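Local coordinates for gentamicin resistance protein (Enterococcus gallinarum, PDB 6CTZ) that probably confers gentamicin and kanamycin resistance by transferring a phosphate from a guanine nucleotide to the 2''-hydroxyl of aminoglycoside antibiotics, at residues Q94-E98 against D99-V103; G191-P195 against D196-T200; Y229-D233 against C234-F238. The protein carries 2 engineered substitutions. All blocks are in the same frame, centred on the assembly; numbering follows the deposited sequence. Where two conformers were deposited one is given.

Contact 1: Q94-E98 against D99-V103. With GDP (guanosine-5'-diphosphate), chain B.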
loop_
_atom_site.group_PDB
_atom_site.type_symbol
_atom_site.label_atom_id
_atom_site.label_comp_id
_atom_site.label_asym_id
_atom_site.label_seq_id
_atom_site.Cartn_x
_atom_site.Cartn_y
_atom_site.Cartn_z
ATOM N N GLN A 94 -9.776 10.525 10.373
ATOM C CA GLN A 94 -8.574 10.240 11.132
ATOM C C GLN A 94 -7.908 9.048 10.466
ATOM O O GLN A 94 -8.566 8.035 10.222
ATOM C CB GLN A 94 -8.962 9.897 12.574
ATOM C CG GLN A 94 -7.913 9.133 13.380
ATOM C CD GLN A 94 -6.796 10.018 13.902
ATOM O OE1 GLN A 94 -7.043 11.064 14.509
ATOM N NE2 GLN A 94 -5.554 9.598 13.668
ATOM N N ILE A 95 -6.626 9.190 10.118
ATOM C CA ILE A 95 -5.860 8.032 9.678
ATOM C C ILE A 95 -5.831 7.022 10.810
ATOM O O ILE A 95 -5.498 7.360 11.950
ATOM C CB ILE A 95 -4.437 8.446 9.276
ATOM C CG1 ILE A 95 -4.469 9.388 8.072
ATOM C CG2 ILE A 95 -3.570 7.218 9.015
ATOM C CD1 ILE A 95 -3.106 9.832 7.627
ATOM N N LEU A 96 -6.190 5.778 10.508
ATOM C CA LEU A 96 -6.216 4.754 11.548
ATOM C C LEU A 96 -4.810 4.397 12.028
ATOM O O LEU A 96 -4.550 4.360 13.236
ATOM C CB LEU A 96 -6.952 3.514 11.036
ATOM C CG LEU A 96 -7.105 2.381 12.054
ATOM C CD1 LEU A 96 -7.948 2.861 13.226
ATOM C CD2 LEU A 96 -7.730 1.158 11.401
ATOM N N GLY A 97 -3.899 4.094 11.102
ATOM C CA GLY A 97 -2.537 3.712 11.446
ATOM C C GLY A 97 -2.415 2.302 12.000
ATOM O O GLY A 97 -3.431 1.668 12.285
ATOM N N GLU A 98 -1.196 1.798 12.088
ATOM C CA GLU A 98 -1.016 0.561 12.842
ATOM C C GLU A 98 -1.471 0.421 14.337
ATOM O O GLU A 98 -2.093 -0.490 14.741
ATOM C CB GLU A 98 0.377 -0.019 12.692
ATOM C CG GLU A 98 1.468 0.871 12.076
ATOM C CD GLU A 98 2.898 0.392 12.399
ATOM O OE1 GLU A 98 3.060 -0.434 13.296
ATOM O OE2 GLU A 98 3.868 0.867 11.803
ATOM N N ASP A 99 -1.152 1.510 14.976
ATOM C CA ASP A 99 -1.550 1.497 16.376
ATOM C C ASP A 99 -3.037 1.743 16.555
ATOM O O ASP A 99 -3.534 1.693 17.686
ATOM C CB ASP A 99 -0.707 2.492 17.171
ATOM C CG ASP A 99 0.784 2.230 17.027
ATOM O OD1 ASP A 99 1.171 1.051 16.870
ATOM O OD2 ASP A 99 1.567 3.201 17.061
ATOM N N GLY A 100 -3.762 1.967 15.461
ATOM C CA GLY A 100 -5.179 2.239 15.535
ATOM C C GLY A 100 -6.027 0.997 15.706
ATOM O O GLY A 100 -6.859 0.945 16.612
ATOM N N MET A 101 -5.846 -0.004 14.838
ATOM C CA MET A 101 -6.718 -1.175 14.899
ATOM C C MET A 101 -6.557 -1.924 16.211
ATOM O O MET A 101 -7.517 -2.533 16.700
ATOM C CB MET A 101 -6.456 -2.119 13.720
ATOM C CG MET A 101 -7.484 -3.239 13.578
ATOM S SD MET A 101 -9.053 -2.625 12.935
ATOM C CE MET A 101 -8.602 -2.358 11.220
ATOM N N ALA A 102 -5.364 -1.869 16.808
ATOM C CA ALA A 102 -5.105 -2.643 18.016
ATOM C C ALA A 102 -6.004 -2.221 19.169
ATOM O O ALA A 102 -6.327 -3.044 20.033
ATOM C CB ALA A 102 -3.632 -2.527 18.413
ATOM N N VAL A 103 -6.431 -0.954 19.200
ATOM C CA VAL A 103 -7.239 -0.481 20.322
ATOM C C VAL A 103 -8.738 -0.555 20.069
ATOM O O VAL A 103 -9.519 -0.350 21.007
ATOM C CB VAL A 103 -6.821 0.916 20.830
ATOM C CG2 VAL A 103 -7.294 2.004 19.885
HETATM P PB GDP B . 3.555 7.662 -0.434
HETATM O O1B GDP B . 3.104 7.197 -1.798
HETATM O O2B GDP B . 3.343 6.604 0.629
HETATM O O3B GDP B . 4.953 8.235 -0.461
HETATM O O3A GDP B . 2.602 8.923 -0.088
HETATM P PA GDP B . 1.049 8.930 0.374
HETATM O O1A GDP B . 0.144 9.113 -0.807
HETATM O O2A GDP B . 0.751 7.703 1.219
HETATM O "O5'" GDP B . 1.003 10.305 1.237
HETATM C "C5'" GDP B . 1.914 10.472 2.314
HETATM C "C4'" GDP B . 1.133 10.662 3.592
HETATM O "O4'" GDP B . 0.430 11.903 3.521
HETATM C "C3'" GDP B . 0.049 9.627 3.846
HETATM O "O3'" GDP B . 0.562 8.408 4.393
HETATM C "C2'" GDP B . -0.804 10.369 4.844
HETATM O "O2'" GDP B . -0.177 10.377 6.131
HETATM C "C1'" GDP B . -0.747 11.791 4.311
HETATM N N9 GDP B . -1.902 12.047 3.427
HETATM C C8 GDP B . -1.935 12.029 2.075
HETATM N N7 GDP B . -3.191 12.324 1.649
HETATM C C5 GDP B . -3.954 12.535 2.738
HETATM C C6 GDP B . -5.358 12.865 3.016
HETATM O O6 GDP B . -6.166 13.048 2.086
HETATM N N1 GDP B . -5.713 12.984 4.305
HETATM C C2 GDP B . -4.861 12.799 5.337
HETATM N N2 GDP B . -5.306 12.953 6.598
HETATM N N3 GDP B . -3.559 12.483 5.159
HETATM C C4 GDP B . -3.090 12.356 3.900
HETATM O O HOH W 1 -3.881 -0.981 12.472
#
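Leu96 and Met101 meet where a short edge strand, 94-95, turns into a weakly bonded helical turn at about 98-101. Leu96 holds CG anti to its backbone N (chi1 -177°), which lays the branch along the start of the helical turn. Its two methyls then divide the work. CD1 rests on the backbone of Gly100, 3.6 Å from Gly100 C, while CD2 reaches CE of Met101, also at 3.6 Å. The two side chains cross obliquely, and Met101 is bent at both chi2 and chi3, so that its terminal methyl folds back to Leu96 instead of running straight on. Beyond the contact, Met101 also touches Lys109 and Leu112 of helix 106-125.

Gly100, without a side chain, brings its CA to 3.2 Å from Leu96 O in a CA-H...O contact. The turn itself is closed by Gly100 N to Gly97 O at 3.2 Å, with the donor well above the carbonyl plane. A water bridges what the backbone leaves apart: it lies within hydrogen-bonding distance of Gly97 O (2.7 Å) and Glu98 O as a possible donor, and accepts from Met101 N at 3.2 Å.

Ile95, in the same strand, turns CD1 to the nucleotide, 3.3 Å from O2' of GDP, as part of the guanosine pocket. The chemistry is thus divided: an apolar pair covers the turn, and one hydrogen bond, its donor above the carbonyl plane, closes it. Gly97 O and Glu98 O lie too far from Met101 N for a direct bond, and the water satisfies that N-H instead.

Contact 2: G191-P195 against D196-T200. With MG (magnesium ion), chain C; KAN (kanamycin a), chain E; GDP (guanosine-5'-diphosphate), chain B.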
loop_
_atom_site.group_PDB
_atom_site.type_symbol
_atom_site.label_atom_id
_atom_site.label_comp_id
_atom_site.label_asym_id
_atom_site.label_seq_id
_atom_site.Cartn_x
_atom_site.Cartn_y
_atom_site.Cartn_z
ATOM N N GLY A 191 -2.456 -2.497 -3.860
ATOM C CA GLY A 191 -1.031 -2.718 -3.874
ATOM C C GLY A 191 -0.266 -2.232 -2.663
ATOM O O GLY A 191 0.900 -2.609 -2.506
ATOM N N ASP A 192 -0.868 -1.414 -1.810
ATOM C CA ASP A 192 -0.189 -0.925 -0.615
ATOM C C ASP A 192 -1.239 -0.689 0.470
ATOM O O ASP A 192 -1.350 0.395 1.048
ATOM C CB ASP A 192 0.616 0.333 -0.949
ATOM C CG ASP A 192 1.700 0.637 0.065
ATOM O OD1 ASP A 192 2.194 -0.287 0.751
ATOM O OD2 ASP A 192 2.084 1.822 0.155
ATOM N N LEU A 193 -2.051 -1.717 0.741
ATOM C CA LEU A 193 -3.299 -1.533 1.483
ATOM C C LEU A 193 -3.058 -1.712 2.985
ATOM O O LEU A 193 -3.462 -2.688 3.611
ATOM C CB LEU A 193 -4.373 -2.469 0.942
ATOM C CG LEU A 193 -5.802 -2.189 1.404
ATOM C CD1 LEU A 193 -6.284 -0.829 0.903
ATOM C CD2 LEU A 193 -6.736 -3.268 0.895
ATOM N N SER A 194 -2.387 -0.724 3.553
ATOM C CA SER A 194 -2.008 -0.695 4.952
ATOM C C SER A 194 -2.806 0.369 5.686
ATOM O O SER A 194 -3.301 1.322 5.072
ATOM C CB SER A 194 -0.506 -0.405 5.089
ATOM O OG SER A 194 -0.089 0.637 4.222
ATOM N N PRO A 195 -2.934 0.251 7.016
ATOM C CA PRO A 195 -3.863 1.124 7.755
ATOM C C PRO A 195 -3.396 2.566 7.883
ATOM O O PRO A 195 -4.206 3.418 8.287
ATOM C CB PRO A 195 -4.012 0.422 9.117
ATOM C CG PRO A 195 -2.784 -0.433 9.235
ATOM C CD PRO A 195 -2.518 -0.907 7.833
ATOM N N ASP A 196 -2.146 2.875 7.519
ATOM C CA ASP A 196 -1.729 4.268 7.367
ATOM C C ASP A 196 -2.417 4.951 6.186
ATOM O O ASP A 196 -2.255 6.163 6.002
ATOM C CB ASP A 196 -0.197 4.388 7.271
ATOM C CG ASP A 196 0.367 3.765 6.015
ATOM O OD1 ASP A 196 -0.267 2.850 5.475
ATOM O OD2 ASP A 196 1.445 4.203 5.551
ATOM N N HIS A 197 -3.199 4.203 5.406
ATOM C CA HIS A 197 -3.962 4.721 4.282
ATOM C C HIS A 197 -5.461 4.637 4.510
ATOM O O HIS A 197 -6.224 4.958 3.598
ATOM C CB HIS A 197 -3.614 3.951 3.006
ATOM C CG HIS A 197 -2.196 4.110 2.578
ATOM N ND1 HIS A 197 -1.494 3.105 1.947
ATOM C CD2 HIS A 197 -1.352 5.165 2.661
ATOM C CE1 HIS A 197 -0.279 3.536 1.661
ATOM N NE2 HIS A 197 -0.167 4.783 2.085
ATOM N N PHE A 198 -5.908 4.207 5.693
ATOM C CA PHE A 198 -7.333 4.087 5.990
ATOM C C PHE A 198 -7.772 5.341 6.730
ATOM O O PHE A 198 -7.258 5.639 7.815
ATOM C CB PHE A 198 -7.653 2.886 6.889
ATOM C CG PHE A 198 -7.225 1.540 6.354
ATOM C CD1 PHE A 198 -6.776 1.370 5.053
ATOM C CD2 PHE A 198 -7.304 0.427 7.179
ATOM C CE1 PHE A 198 -6.378 0.118 4.602
ATOM C CE2 PHE A 198 -6.903 -0.827 6.735
ATOM C CZ PHE A 198 -6.448 -0.976 5.443
ATOM N N LEU A 199 -8.720 6.067 6.157
ATOM C CA LEU A 199 -9.311 7.220 6.820
ATOM C C LEU A 199 -10.630 6.798 7.449
ATOM O O LEU A 199 -11.437 6.121 6.806
ATOM C CB LEU A 199 -9.540 8.360 5.823
ATOM C CG LEU A 199 -8.345 9.228 5.411
ATOM C CD1 LEU A 199 -7.835 10.081 6.588
ATOM C CD2 LEU A 199 -7.247 8.411 4.730
ATOM N N THR A 200 -10.846 7.195 8.704
ATOM C CA THR A 200 -11.998 6.726 9.458
ATOM C C THR A 200 -12.763 7.885 10.073
ATOM O O THR A 200 -12.219 8.962 10.341
ATOM C CB THR A 200 -11.597 5.774 10.607
ATOM O OG1 THR A 200 -10.784 6.482 11.557
ATOM C CG2 THR A 200 -10.831 4.563 10.084
HETATM MG MG MG C . 1.597 5.872 1.374
HETATM C C1 KAN E . 7.584 -1.872 7.156
HETATM C C2 KAN E . 8.103 -3.187 7.738
HETATM C C3 KAN E . 7.505 -3.402 9.113
HETATM C C4 KAN E . 7.908 -2.215 9.974
HETATM C C5 KAN E . 7.424 -0.903 9.364
HETATM C C6 KAN E . 7.896 0.302 10.170
HETATM C C7 KAN E . 3.450 -0.426 4.171
HETATM C C8 KAN E . 4.910 -0.049 3.934
HETATM C C9 KAN E . 5.830 -0.982 4.727
HETATM C C10 KAN E . 5.494 -0.979 6.219
HETATM C C11 KAN E . 4.012 -1.294 6.434
HETATM C C12 KAN E . 3.119 -0.336 5.655
HETATM C C13 KAN E . 6.216 0.560 1.977
HETATM C C14 KAN E . 5.881 1.058 0.580
HETATM C C15 KAN E . 5.583 -0.150 -0.313
HETATM C C16 KAN E . 6.770 -1.105 -0.293
HETATM C C17 KAN E . 7.109 -1.474 1.138
HETATM C C18 KAN E . 8.372 -2.321 1.160
HETATM N N1 KAN E . 7.443 1.505 9.497
HETATM N N2 KAN E . 3.659 -1.237 7.848
HETATM N N3 KAN E . 2.585 0.456 3.390
HETATM N N4 KAN E . 5.285 0.234 -1.688
HETATM O O5 KAN E . 7.832 -0.743 8.000
HETATM O O6 KAN E . 7.726 -4.258 6.868
HETATM O O7 KAN E . 7.991 -4.615 9.697
HETATM O O8 KAN E . 7.341 -2.376 11.276
HETATM O O9 KAN E . 6.184 -2.025 6.906
HETATM O O10 KAN E . 7.190 -0.543 4.572
HETATM O O11 KAN E . 5.118 -0.172 2.519
HETATM O O12 KAN E . 7.350 -0.299 1.895
HETATM O O13 KAN E . 4.773 1.957 0.682
HETATM O O14 KAN E . 6.485 -2.322 -1.004
HETATM O O15 KAN E . 8.681 -2.668 2.514
HETATM P PB GDP B . 3.555 7.662 -0.434
HETATM O O1B GDP B . 3.104 7.197 -1.798
HETATM O O2B GDP B . 3.343 6.604 0.629
HETATM O O3B GDP B . 4.953 8.235 -0.461
HETATM O O3A GDP B . 2.602 8.923 -0.088
HETATM P PA GDP B . 1.049 8.930 0.374
HETATM O O1A GDP B . 0.144 9.113 -0.807
HETATM O O2A GDP B . 0.751 7.703 1.219
HETATM O "O5'" GDP B . 1.003 10.305 1.237
HETATM C "C5'" GDP B . 1.914 10.472 2.314
HETATM C "C4'" GDP B . 1.133 10.662 3.592
HETATM O "O4'" GDP B . 0.430 11.903 3.521
HETATM C "C3'" GDP B . 0.049 9.627 3.846
HETATM O "O3'" GDP B . 0.562 8.408 4.393
HETATM C "C2'" GDP B . -0.804 10.369 4.844
HETATM O "O2'" GDP B . -0.177 10.377 6.131
HETATM C "C1'" GDP B . -0.747 11.791 4.311
HETATM N N9 GDP B . -1.902 12.047 3.427
HETATM C C8 GDP B . -1.935 12.029 2.075
HETATM N N7 GDP B . -3.191 12.324 1.649
HETATM C C5 GDP B . -3.954 12.535 2.738
HETATM C C6 GDP B . -5.358 12.865 3.016
HETATM O O6 GDP B . -6.166 13.048 2.086
HETATM N N1 GDP B . -5.713 12.984 4.305
HETATM C C2 GDP B . -4.861 12.799 5.337
HETATM N N2 GDP B . -5.306 12.953 6.598
HETATM N N3 GDP B . -3.559 12.483 5.159
HETATM C C4 GDP B . -3.090 12.356 3.900
HETATM O O HOH W 2 2.060 6.167 3.354
HETATM O O HOH W 3 2.641 4.050 1.471
#
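His197 is tied to the backbone of Asp192: ND1 donates to Asp192 O at 2.9 Å, the acceptor lying in the ring plane. ND1 sits nearly on the extension of the C=O bond, though the N-H points somewhat aside (144°). The same oxygen also accepts from Ser194 N across the inverse gamma turn centred on Leu193, so two donors grip it. The ND1 bond and the bond from NE2 to the magnesium ion, at 2.2 Å, together orient the imidazole. Two phosphate oxygens of GDP, two waters and Asp214 complete the metal's coordination.

Ser194 is equally well served. Its OG gives its proton to Asp196 OD1 at 2.5 Å, on the syn side of the carboxylate, and accepts from N3 of kanamycin at 2.8 Å. Asp196 OD1 also lies over one face of the His197 ring, and OD2 takes a proton from a magnesium-bound water that is hydrogen-bonded to O3' of GDP. Asp192 spends both carboxylate oxygens on the antibiotic, OD1 on N3 and OD2 on O13, the latter at 2.7 Å. O13 is the 2''-hydroxyl, the expected phosphate acceptor, and Asp192, of the family's His-x-Asp sequence, is consistent with the catalytic aspartate of related kinases.

Backbone bonds close the 3-10 turn, His197 N to Ser194 O and, weakly, Phe198 N to Pro195 O. Pro195 CA sits over the Phe198 ring, 3.6 Å from its centroid, in a CH-pi contact, while Leu193 CD1 meets the ring edge. Phe198 packs further on Leu116 of helix 106-125, Leu230 of helix 228-234 and Ile212 of strand 209-212, and strand 198-200 runs between strands 94-95 and 209-212.

Contact 3: Y229-D233 against C234-F238. With KAN (kanamycin a), chain E.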
loop_
_atom_site.group_PDB
_atom_site.type_symbol
_atom_site.label_atom_id
_atom_site.label_comp_id
_atom_site.label_asym_id
_atom_site.label_seq_id
_atom_site.Cartn_x
_atom_site.Cartn_y
_atom_site.Cartn_z
ATOM N N TYR A 229 -0.655 -6.288 4.237
ATOM C CA TYR A 229 -0.542 -5.359 5.359
ATOM C C TYR A 229 -1.709 -5.446 6.323
ATOM O O TYR A 229 -1.566 -5.046 7.485
ATOM C CB TYR A 229 -0.284 -3.921 4.885
ATOM C CG TYR A 229 0.959 -3.856 4.030
ATOM C CD1 TYR A 229 2.208 -4.169 4.558
ATOM C CD2 TYR A 229 0.883 -3.513 2.683
ATOM C CE1 TYR A 229 3.342 -4.158 3.769
ATOM C CE2 TYR A 229 2.018 -3.494 1.888
ATOM C CZ TYR A 229 3.242 -3.823 2.437
ATOM O OH TYR A 229 4.368 -3.808 1.652
ATOM N N LEU A 230 -2.845 -5.996 5.895
ATOM C CA LEU A 230 -3.847 -6.389 6.877
ATOM C C LEU A 230 -3.249 -7.400 7.852
ATOM O O LEU A 230 -3.414 -7.283 9.073
ATOM C CB LEU A 230 -5.091 -6.953 6.180
ATOM C CG LEU A 230 -5.856 -5.961 5.298
ATOM C CD1 LEU A 230 -7.158 -6.578 4.802
ATOM C CD2 LEU A 230 -6.099 -4.627 5.993
ATOM N N LEU A 231 -2.533 -8.396 7.331
ATOM C CA LEU A 231 -1.938 -9.393 8.210
ATOM C C LEU A 231 -0.812 -8.784 9.042
ATOM O O LEU A 231 -0.764 -8.956 10.267
ATOM C CB LEU A 231 -1.443 -10.582 7.390
ATOM C CG LEU A 231 -0.885 -11.759 8.206
ATOM C CD1 LEU A 231 -1.891 -12.241 9.248
ATOM C CD2 LEU A 231 -0.461 -12.916 7.304
ATOM N N GLU A 232 0.086 -8.044 8.395
ATOM C CA GLU A 232 1.259 -7.515 9.084
ATOM C C GLU A 232 0.873 -6.463 10.119
ATOM O O GLU A 232 1.415 -6.450 11.236
ATOM C CB GLU A 232 2.220 -6.939 8.037
ATOM C CG GLU A 232 3.585 -6.509 8.517
ATOM C CD GLU A 232 4.455 -6.032 7.362
ATOM O OE1 GLU A 232 4.675 -6.811 6.399
ATOM O OE2 GLU A 232 4.898 -4.870 7.409
ATOM N N ASP A 233 -0.071 -5.575 9.775
ATOM C CA ASP A 233 -0.349 -4.386 10.573
ATOM C C ASP A 233 -1.668 -4.424 11.324
ATOM O O ASP A 233 -1.815 -3.703 12.313
ATOM C CB ASP A 233 -0.349 -3.140 9.684
ATOM C CG ASP A 233 1.016 -2.789 9.180
ATOM O OD1 ASP A 233 2.023 -3.213 9.790
ATOM O OD2 ASP A 233 1.080 -2.056 8.181
ATOM N N CYS A 234 -2.637 -5.213 10.877
ATOM C CA CYS A 234 -3.899 -5.329 11.588
ATOM C C CYS A 234 -4.049 -6.643 12.337
ATOM O O CYS A 234 -4.904 -6.732 13.222
ATOM C CB CYS A 234 -5.084 -5.140 10.626
ATOM S SG CYS A 234 -5.032 -3.575 9.721
ATOM N N GLY A 235 -3.244 -7.649 12.017
ATOM C CA GLY A 235 -3.258 -8.894 12.755
ATOM C C GLY A 235 -4.086 -9.973 12.071
ATOM O O GLY A 235 -4.956 -9.708 11.238
ATOM N N GLU A 236 -3.809 -11.221 12.459
ATOM C CA GLU A 236 -4.430 -12.370 11.808
ATOM C C GLU A 236 -5.929 -12.441 12.071
ATOM O O GLU A 236 -6.704 -12.795 11.174
ATOM C CB GLU A 236 -3.744 -13.657 12.256
ATOM C CG GLU A 236 -4.345 -14.884 11.602
ATOM C CD GLU A 236 -3.597 -16.168 11.907
ATOM O OE1 GLU A 236 -2.433 -16.111 12.368
ATOM O OE2 GLU A 236 -4.186 -17.241 11.675
ATOM N N LEU A 237 -6.363 -12.128 13.292
ATOM C CA LEU A 237 -7.787 -12.231 13.602
ATOM C C LEU A 237 -8.608 -11.293 12.727
ATOM O O LEU A 237 -9.614 -11.699 12.129
ATOM C CB LEU A 237 -8.035 -11.965 15.088
ATOM C CG LEU A 237 -7.742 -13.159 15.995
ATOM C CD1 LEU A 237 -7.886 -12.746 17.446
ATOM C CD2 LEU A 237 -8.678 -14.316 15.687
ATOM N N PHE A 238 -8.172 -10.037 12.612
ATOM C CA PHE A 238 -8.885 -9.090 11.762
ATOM C C PHE A 238 -8.821 -9.514 10.304
ATOM O O PHE A 238 -9.823 -9.434 9.577
ATOM C CB PHE A 238 -8.305 -7.688 11.932
ATOM C CG PHE A 238 -8.981 -6.666 11.077
ATOM C CD1 PHE A 238 -10.181 -6.097 11.480
ATOM C CD2 PHE A 238 -8.438 -6.292 9.857
ATOM C CE1 PHE A 238 -10.815 -5.163 10.692
ATOM C CE2 PHE A 238 -9.075 -5.357 9.068
ATOM C CZ PHE A 238 -10.268 -4.797 9.488
HETATM C C1 KAN E . 7.584 -1.872 7.156
HETATM C C2 KAN E . 8.103 -3.187 7.738
HETATM C C3 KAN E . 7.505 -3.402 9.113
HETATM C C4 KAN E . 7.908 -2.215 9.974
HETATM C C5 KAN E . 7.424 -0.903 9.364
HETATM C C6 KAN E . 7.896 0.302 10.170
HETATM C C7 KAN E . 3.450 -0.426 4.171
HETATM C C8 KAN E . 4.910 -0.049 3.934
HETATM C C9 KAN E . 5.830 -0.982 4.727
HETATM C C10 KAN E . 5.494 -0.979 6.219
HETATM C C11 KAN E . 4.012 -1.294 6.434
HETATM C C12 KAN E . 3.119 -0.336 5.655
HETATM C C13 KAN E . 6.216 0.560 1.977
HETATM C C14 KAN E . 5.881 1.058 0.580
HETATM C C15 KAN E . 5.583 -0.150 -0.313
HETATM C C16 KAN E . 6.770 -1.105 -0.293
HETATM C C17 KAN E . 7.109 -1.474 1.138
HETATM C C18 KAN E . 8.372 -2.321 1.160
HETATM N N1 KAN E . 7.443 1.505 9.497
HETATM N N2 KAN E . 3.659 -1.237 7.848
HETATM N N3 KAN E . 2.585 0.456 3.390
HETATM N N4 KAN E . 5.285 0.234 -1.688
HETATM O O5 KAN E . 7.832 -0.743 8.000
HETATM O O6 KAN E . 7.726 -4.258 6.868
HETATM O O7 KAN E . 7.991 -4.615 9.697
HETATM O O8 KAN E . 7.341 -2.376 11.276
HETATM O O9 KAN E . 6.184 -2.025 6.906
HETATM O O10 KAN E . 7.190 -0.543 4.572
HETATM O O11 KAN E . 5.118 -0.172 2.519
HETATM O O12 KAN E . 7.350 -0.299 1.895
HETATM O O13 KAN E . 4.773 1.957 0.682
HETATM O O14 KAN E . 6.485 -2.322 -1.004
HETATM O O15 KAN E . 8.681 -2.668 2.514
#
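Leu230 and Leu231 offer their carbonyls to the next turn of chain at a helix-to-helix junction, where helix 228-234 widens into a pi-type turn and Gly235 serves as the N-cap of helix 236-246. The backbone bonds come first. Cys234 N donates to Leu230 O at 2.9 Å, while Gly235 N makes two weak bonds, to Leu230 O and to Leu231 O. Gly235 leaves the helix with positive phi (98°), in a region of backbone space favourable to glycine.

Apolar contacts flank the junction. Leu230 CD2 lies 4.0 Å from Cys234 SG and also meets the edge of the Phe238 ring. Leu231, with CG trans to the backbone N (chi1 -176°), runs side by side with Glu236 and brings CD1 to 3.6 Å from Glu236 CA; the carboxylate of Glu236 goes on to a salt bridge with Arg240.

The polar and aromatic residues of the first helix face kanamycin instead. C7 of the 2-deoxystreptamine ring sits over the centre of one face of Tyr229, whose hydroxyl is bonded to Asp265. Glu232 runs out in an extended chain, putting OE2 2.9 Å from kanamycin O6. Asp233 takes the amine: its OD2 accepts a hydrogen bond from kanamycin N2 at 2.7 Å, and OD1 lies 3.2 Å from the same nitrogen.

How the contacts relate
The three contacts are each local; contacts 2 and 3 line the substrate site, while contact 1 borders it through Ile95. Contact 2 is buried and combines a polar ligand-binding half with an apolar half round Phe198. Contact 1 lies at the surface and relies on apolar packing, one backbone bond and a bridging water, while contact 3 is partly buried and mixes helix-end bonds with residues turned to kanamycin. Contacts 1 and 2 share a sheet, strand 94-95 pairing with 198-200, and both touch GDP. Contacts 2 and 3 share kanamycin and meet where Tyr229 packs on Asp192 and Ser194. Met101 CE packs 3.4 Å from Phe238 CZ, joining contacts 1 and 3.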